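Side-chain contact in oxidoreductase (Azotobacter vinelandii, PDB 7D5M), which binds NAD+ in a Rossmann-fold domain and is probably an inositol dehydrogenase-like oxidoreductase of the Gfo/Idh/MocA family: residues T73-E78 / A107-V112. Residues are numbered along the deposited sequence; the frame is centred on the assembly and turned at random.
Sequences TLFEQE and AGLHVV
Phe-75 reaches out from helix 71-78 and meets Leu-109, just ahead of strand 110-113, and Ala-107, at the end of helix 97-106. The tight part is a single methyl group against an aromatic ring. CD1 of Leu-109 lies 3.5 Å from CD1 of Phe-75, with CE1 and CG of the same ring the next nearest atoms. The methyl comes in obliquely. Leu-109 is extended at its outer end: CD1 stands opposite CA about the CB-CG bond (chi2 175°), which carries this methyl forward to the phenyl group. In Phe-75, CG is anti to the carbonyl carbon (chi1 -57°), and the ring continues the outward course of the CA-CB bond as far as Leu-109. Both side chains are buried, and the interaction is wholly apolar.

The looser side is at Ala-107, an exposed residue. Its CB comes no nearer than 4.3 Å to CB of Phe-75, a glancing touch at the root of the aromatic side chain, although the CA atoms of Phe-75 and Ala-107, 6.8 Å apart, mark the closest backbone approach. Gly-108 closes helix 97-106 with a Schellman motif at positive phi (75°); the turn falls between Ala-107 and Leu-109, yet the CA-CB bonds of both point toward helix 71-78. On the outer side of that helix, Glu-76 points away from the contact.

The side chain of Phe-75 is about 10 Å from the bound NAD. Within the Rossmann domain, Phe-75 also packs on Val-88 of strand 87-91 and on Ala-103 and Ala-104 of helix 97-106. The contact therefore seats helix 71-78 against the beta-alpha-beta unit formed by parallel neighbours 87-91 and 110-113 and the helix joining them.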
loop_
_atom_site.group_PDB
_atom_site.type_symbol
_atom_site.label_atom_id
_atom_site.label_comp_id
_atom_site.label_asym_id
_atom_site.label_seq_id
_atom_site.Cartn_x
_atom_site.Cartn_y
_atom_site.Cartn_z
ATOM N N THR A 73 -24.691 -37.429 -25.600
ATOM C CA THR A 73 -24.842 -37.282 -27.069
ATOM C C THR A 73 -23.554 -36.697 -27.645
ATOM O O THR A 73 -23.074 -37.195 -28.674
ATOM C CB THR A 73 -26.045 -36.413 -27.435
ATOM O OG1 THR A 73 -27.154 -37.014 -26.763
ATOM C CG2 THR A 73 -26.244 -36.333 -28.933
ATOM N N LEU A 74 -23.013 -35.662 -27.000
ATOM C CA LEU A 74 -21.723 -35.070 -27.423
ATOM C C LEU A 74 -20.691 -36.190 -27.604
ATOM O O LEU A 74 -20.112 -36.277 -28.699
ATOM C CB LEU A 74 -21.271 -34.056 -26.374
ATOM C CG LEU A 74 -19.816 -33.609 -26.471
ATOM C CD1 LEU A 74 -19.587 -32.724 -27.685
ATOM C CD2 LEU A 74 -19.420 -32.885 -25.195
ATOM N N PHE A 75 -20.473 -37.024 -26.583
ATOM C CA PHE A 75 -19.405 -38.058 -26.601
ATOM C C PHE A 75 -19.747 -39.110 -27.664
ATOM O O PHE A 75 -18.847 -39.456 -28.442
ATOM C CB PHE A 75 -19.179 -38.676 -25.219
ATOM C CG PHE A 75 -18.828 -37.684 -24.138
ATOM C CD1 PHE A 75 -18.285 -36.446 -24.453
ATOM C CD2 PHE A 75 -19.034 -37.990 -22.803
ATOM C CE1 PHE A 75 -17.973 -35.535 -23.454
ATOM C CE2 PHE A 75 -18.719 -37.077 -21.807
ATOM C CZ PHE A 75 -18.198 -35.849 -22.134
ATOM N N GLU A 76 -21.001 -39.564 -27.729
ATOM C CA GLU A 76 -21.414 -40.655 -28.658
ATOM C C GLU A 76 -21.297 -40.170 -30.109
ATOM O O GLU A 76 -20.717 -40.917 -30.922
ATOM C CB GLU A 76 -22.833 -41.151 -28.350
ATOM C CG GLU A 76 -23.355 -42.161 -29.368
ATOM C CD GLU A 76 -24.751 -42.711 -29.104
ATOM O OE1 GLU A 76 -25.554 -42.015 -28.430
ATOM O OE2 GLU A 76 -25.035 -43.845 -29.575
ATOM N N GLN A 77 -21.821 -38.981 -30.423
ATOM C CA GLN A 77 -21.850 -38.434 -31.808
ATOM C C GLN A 77 -20.427 -38.084 -32.245
ATOM O O GLN A 77 -20.069 -38.374 -33.405
ATOM C CB GLN A 77 -22.779 -37.224 -31.909
ATOM C CG GLN A 77 -24.258 -37.576 -31.814
ATOM C CD GLN A 77 -24.662 -38.570 -32.877
ATOM O OE1 GLN A 77 -24.400 -38.379 -34.065
ATOM N NE2 GLN A 77 -25.284 -39.653 -32.447
ATOM N N GLU A 78 -19.628 -37.484 -31.356
ATOM C CA GLU A 78 -18.249 -37.066 -31.716
ATOM C C GLU A 78 -17.394 -38.307 -32.011
ATOM O O GLU A 78 -16.557 -38.232 -32.916
ATOM C CB GLU A 78 -17.673 -36.157 -30.625
ATOM C CG GLU A 78 -18.266 -34.758 -30.681
ATOM C CD GLU A 78 -17.801 -33.934 -31.871
ATOM O OE1 GLU A 78 -16.555 -33.850 -32.076
ATOM O OE2 GLU A 78 -18.677 -33.386 -32.593
ATOM N N ALA A 107 -15.127 -42.853 -22.356
ATOM C CA ALA A 107 -15.193 -42.574 -23.813
ATOM C C ALA A 107 -13.795 -42.296 -24.385
ATOM O O ALA A 107 -13.711 -41.981 -25.582
ATOM C CB ALA A 107 -16.140 -41.431 -24.087
ATOM N N GLY A 108 -12.735 -42.440 -23.588
ATOM C CA GLY A 108 -11.338 -42.293 -24.039
ATOM C C GLY A 108 -10.959 -40.839 -24.261
ATOM O O GLY A 108 -10.012 -40.587 -25.024
ATOM N N LEU A 109 -11.643 -39.903 -23.597
ATOM C CA LEU A 109 -11.352 -38.453 -23.744
ATOM C C LEU A 109 -10.496 -37.973 -22.569
ATOM O O LEU A 109 -10.710 -38.436 -21.441
ATOM C CB LEU A 109 -12.659 -37.666 -23.812
ATOM C CG LEU A 109 -13.600 -38.026 -24.959
ATOM C CD1 LEU A 109 -14.900 -37.249 -24.835
ATOM C CD2 LEU A 109 -12.945 -37.760 -26.311
ATOM N N HIS A 110 -9.568 -37.051 -22.836
ATOM C CA HIS A 110 -8.909 -36.240 -21.785
ATOM C C HIS A 110 -9.923 -35.226 -21.253
ATOM O O HIS A 110 -10.857 -34.849 -21.988
ATOM C CB HIS A 110 -7.651 -35.550 -22.314
ATOM C CG HIS A 110 -6.680 -36.485 -22.935
ATOM N ND1 HIS A 110 -5.887 -37.327 -22.189
ATOM C CD2 HIS A 110 -6.375 -36.704 -24.230
ATOM C CE1 HIS A 110 -5.105 -38.004 -23.002
ATOM N NE2 HIS A 110 -5.403 -37.653 -24.264
ATOM N N VAL A 111 -9.750 -34.824 -20.004
ATOM C CA VAL A 111 -10.725 -33.946 -19.315
ATOM C C VAL A 111 -9.975 -32.806 -18.637
ATOM O O VAL A 111 -8.872 -33.031 -18.081
ATOM C CB VAL A 111 -11.580 -34.739 -18.306
ATOM C CG1 VAL A 111 -12.592 -33.835 -17.610
ATOM C CG2 VAL A 111 -12.273 -35.918 -18.971
ATOM N N VAL A 112 -10.574 -31.619 -18.692
ATOM C CA VAL A 112 -10.297 -30.531 -17.719
ATOM C C VAL A 112 -11.579 -30.337 -16.920
ATOM O O VAL A 112 -12.609 -29.951 -17.511
ATOM C CB VAL A 112 -9.845 -29.231 -18.391
ATOM C CG1 VAL A 112 -9.576 -28.164 -17.342
ATOM C CG2 VAL A 112 -8.620 -29.456 -19.267
#